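Local coordinates for protein hypothetical aspartyl-tRNA synthetase (Sulfolobus tokodaii, PDB 1WYD) that probably attaches aspartate to both tRNA(Asp) and tRNA(Asn) in an ATP- and magnesium-dependent reaction, as a homodimeric, non-discriminating class II aspartyl-tRNA synthetase, at residues I275-Y280 and F318-P323. Numbering follows the deposited sequence.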
# COMPACT_ATOMS: atom_id res chain seq x y z
N ILE B 275 -24.59 -4.86 -11.20
CA ILE B 275 -24.61 -6.11 -10.48
C ILE B 275 -26.00 -6.23 -9.86
O ILE B 275 -26.57 -5.25 -9.42
CB ILE B 275 -23.48 -6.13 -9.42
CG1 ILE B 275 -22.13 -6.38 -10.09
CG2 ILE B 275 -23.70 -7.21 -8.37
CD1 ILE B 275 -20.92 -5.80 -9.33
N LYS B 276 -26.56 -7.44 -9.84
CA LYS B 276 -27.85 -7.66 -9.20
C LYS B 276 -27.87 -7.10 -7.77
O LYS B 276 -26.93 -7.37 -7.01
CB LYS B 276 -28.15 -9.17 -9.20
CG LYS B 276 -29.45 -9.57 -8.47
CD LYS B 276 -30.63 -9.71 -9.44
CE LYS B 276 -31.81 -10.38 -8.76
NZ LYS B 276 -32.74 -9.36 -8.20
N ARG B 277 -28.89 -6.29 -7.44
CA ARG B 277 -29.14 -5.88 -6.04
C ARG B 277 -30.31 -6.63 -5.47
O ARG B 277 -31.35 -6.77 -6.12
CB ARG B 277 -29.40 -4.37 -5.83
CG ARG B 277 -29.40 -3.49 -7.06
CD ARG B 277 -29.31 -1.98 -6.78
NE ARG B 277 -30.02 -1.52 -5.57
CZ ARG B 277 -29.62 -0.49 -4.81
NH1 ARG B 277 -28.52 0.19 -5.13
NH2 ARG B 277 -30.32 -0.11 -3.74
N LEU B 278 -30.14 -7.10 -4.25
CA LEU B 278 -31.16 -7.81 -3.55
C LEU B 278 -31.25 -7.16 -2.21
O LEU B 278 -30.24 -7.04 -1.50
CB LEU B 278 -30.71 -9.26 -3.41
CG LEU B 278 -31.60 -10.25 -2.69
CD1 LEU B 278 -32.76 -10.59 -3.59
CD2 LEU B 278 -30.81 -11.48 -2.39
N LYS B 279 -32.45 -6.69 -1.85
CA LYS B 279 -32.68 -6.10 -0.53
C LYS B 279 -32.58 -7.19 0.50
O LYS B 279 -32.89 -8.33 0.20
CB LYS B 279 -34.05 -5.42 -0.41
CG LYS B 279 -34.39 -4.45 -1.56
CD LYS B 279 -35.86 -4.06 -1.49
CE LYS B 279 -36.04 -2.57 -1.69
NZ LYS B 279 -36.15 -2.21 -3.14
N TYR B 280 -32.11 -6.83 1.69
CA TYR B 280 -31.98 -7.78 2.80
C TYR B 280 -33.35 -8.39 3.13
O TYR B 280 -33.47 -9.60 3.29
CB TYR B 280 -31.39 -7.05 4.00
CG TYR B 280 -31.65 -7.71 5.34
CD1 TYR B 280 -30.74 -8.59 5.85
CD2 TYR B 280 -32.78 -7.42 6.09
CE1 TYR B 280 -30.94 -9.20 7.08
CE2 TYR B 280 -33.00 -8.04 7.31
CZ TYR B 280 -32.06 -8.92 7.80
OH TYR B 280 -32.21 -9.57 9.00
N PHE B 318 -25.06 -7.76 -4.71
CA PHE B 318 -25.05 -6.97 -3.48
C PHE B 318 -26.23 -7.35 -2.59
O PHE B 318 -27.34 -7.53 -3.08
CB PHE B 318 -25.27 -5.48 -3.82
CG PHE B 318 -24.12 -4.79 -4.50
CD1 PHE B 318 -24.23 -4.40 -5.82
CD2 PHE B 318 -22.96 -4.44 -3.79
CE1 PHE B 318 -23.18 -3.71 -6.45
CE2 PHE B 318 -21.91 -3.75 -4.41
CZ PHE B 318 -22.02 -3.39 -5.73
N ILE B 319 -26.00 -7.47 -1.28
CA ILE B 319 -27.11 -7.39 -0.34
C ILE B 319 -27.16 -6.01 0.33
O ILE B 319 -26.39 -5.70 1.26
CB ILE B 319 -27.06 -8.48 0.72
CG1 ILE B 319 -27.01 -9.86 0.09
CG2 ILE B 319 -28.31 -8.37 1.58
CD1 ILE B 319 -27.06 -10.97 1.15
N VAL B 320 -28.13 -5.21 -0.13
CA VAL B 320 -28.33 -3.81 0.27
C VAL B 320 -29.40 -3.60 1.35
O VAL B 320 -30.20 -4.49 1.66
CB VAL B 320 -28.66 -2.93 -0.98
CG1 VAL B 320 -27.61 -3.11 -2.05
CG2 VAL B 320 -30.01 -3.24 -1.51
N ASP B 321 -29.42 -2.40 1.91
CA ASP B 321 -30.45 -2.00 2.85
C ASP B 321 -30.61 -2.96 4.08
O ASP B 321 -31.73 -3.37 4.39
CB ASP B 321 -31.80 -1.75 2.12
CG ASP B 321 -31.70 -0.65 1.03
OD1 ASP B 321 -32.62 -0.50 0.21
OD2 ASP B 321 -30.73 0.13 0.93
N TRP B 322 -29.51 -3.27 4.78
CA TRP B 322 -29.61 -4.04 6.05
C TRP B 322 -30.37 -3.31 7.22
O TRP B 322 -30.52 -2.08 7.18
CB TRP B 322 -28.21 -4.48 6.53
CG TRP B 322 -27.51 -5.45 5.59
CD1 TRP B 322 -26.98 -5.16 4.38
CD2 TRP B 322 -27.29 -6.85 5.80
NE1 TRP B 322 -26.44 -6.29 3.82
CE2 TRP B 322 -26.62 -7.35 4.66
CE3 TRP B 322 -27.59 -7.75 6.84
CZ2 TRP B 322 -26.24 -8.69 4.53
CZ3 TRP B 322 -27.22 -9.09 6.71
CH2 TRP B 322 -26.54 -9.55 5.55
N PRO B 323 -30.83 -4.03 8.24
CA PRO B 323 -31.32 -3.38 9.47
C PRO B 323 -30.27 -2.51 10.16
O PRO B 323 -29.11 -2.93 10.31
CB PRO B 323 -31.70 -4.54 10.39
CG PRO B 323 -31.16 -5.77 9.75
CD PRO B 323 -30.99 -5.50 8.31
O HOH W 1 -32.49 -0.39 -2.34
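D321 OD1 accepts a hydrogen bond from a water that in turn accepts one from R277 NH2; both water bonds are 2.6 Å. K334 forms a salt bridge to the same oxygen and Y235 OH hydrogen-bonds to OD2; water, K334 and Y235 thus share the two carboxylate oxygens. The bend at chi3 (-36°) swings the R277 guanidinium back, one face over V320 CG1 and the water at its edge. Strand 276-279 pairs in parallel with the end of strand 316-320: F318 N bonds K276 O (3.0 Å), L278 N bonds F318 O, V320 N bonds L278 O, and Y280 N bonds V320 O. R277, F318 and V320 face helix 235-256, while L278 and I319 pack on helix 302-312. In Y280, CG lies anti to the backbone N (chi1 159°), which carries the ring against W322 and P323. P323 CD makes a CH-pi contact 3.4 Å from the ring centroid, and Y280 CD1 lies 3.4 Å from W322 CE3, over the indole face near its rim, the planes 40° apart. The Y280 hydroxyl hydrogen-bonds to D298 O. Helices 280-289 and 302-312 link the strands in a beta-alpha-beta-type crossover, 276-279 edging the largely antiparallel class II catalytic sheet. R277 thus reaches D321 through water, not a salt bridge, while Y280 rests on aromatic and CH-pi contacts.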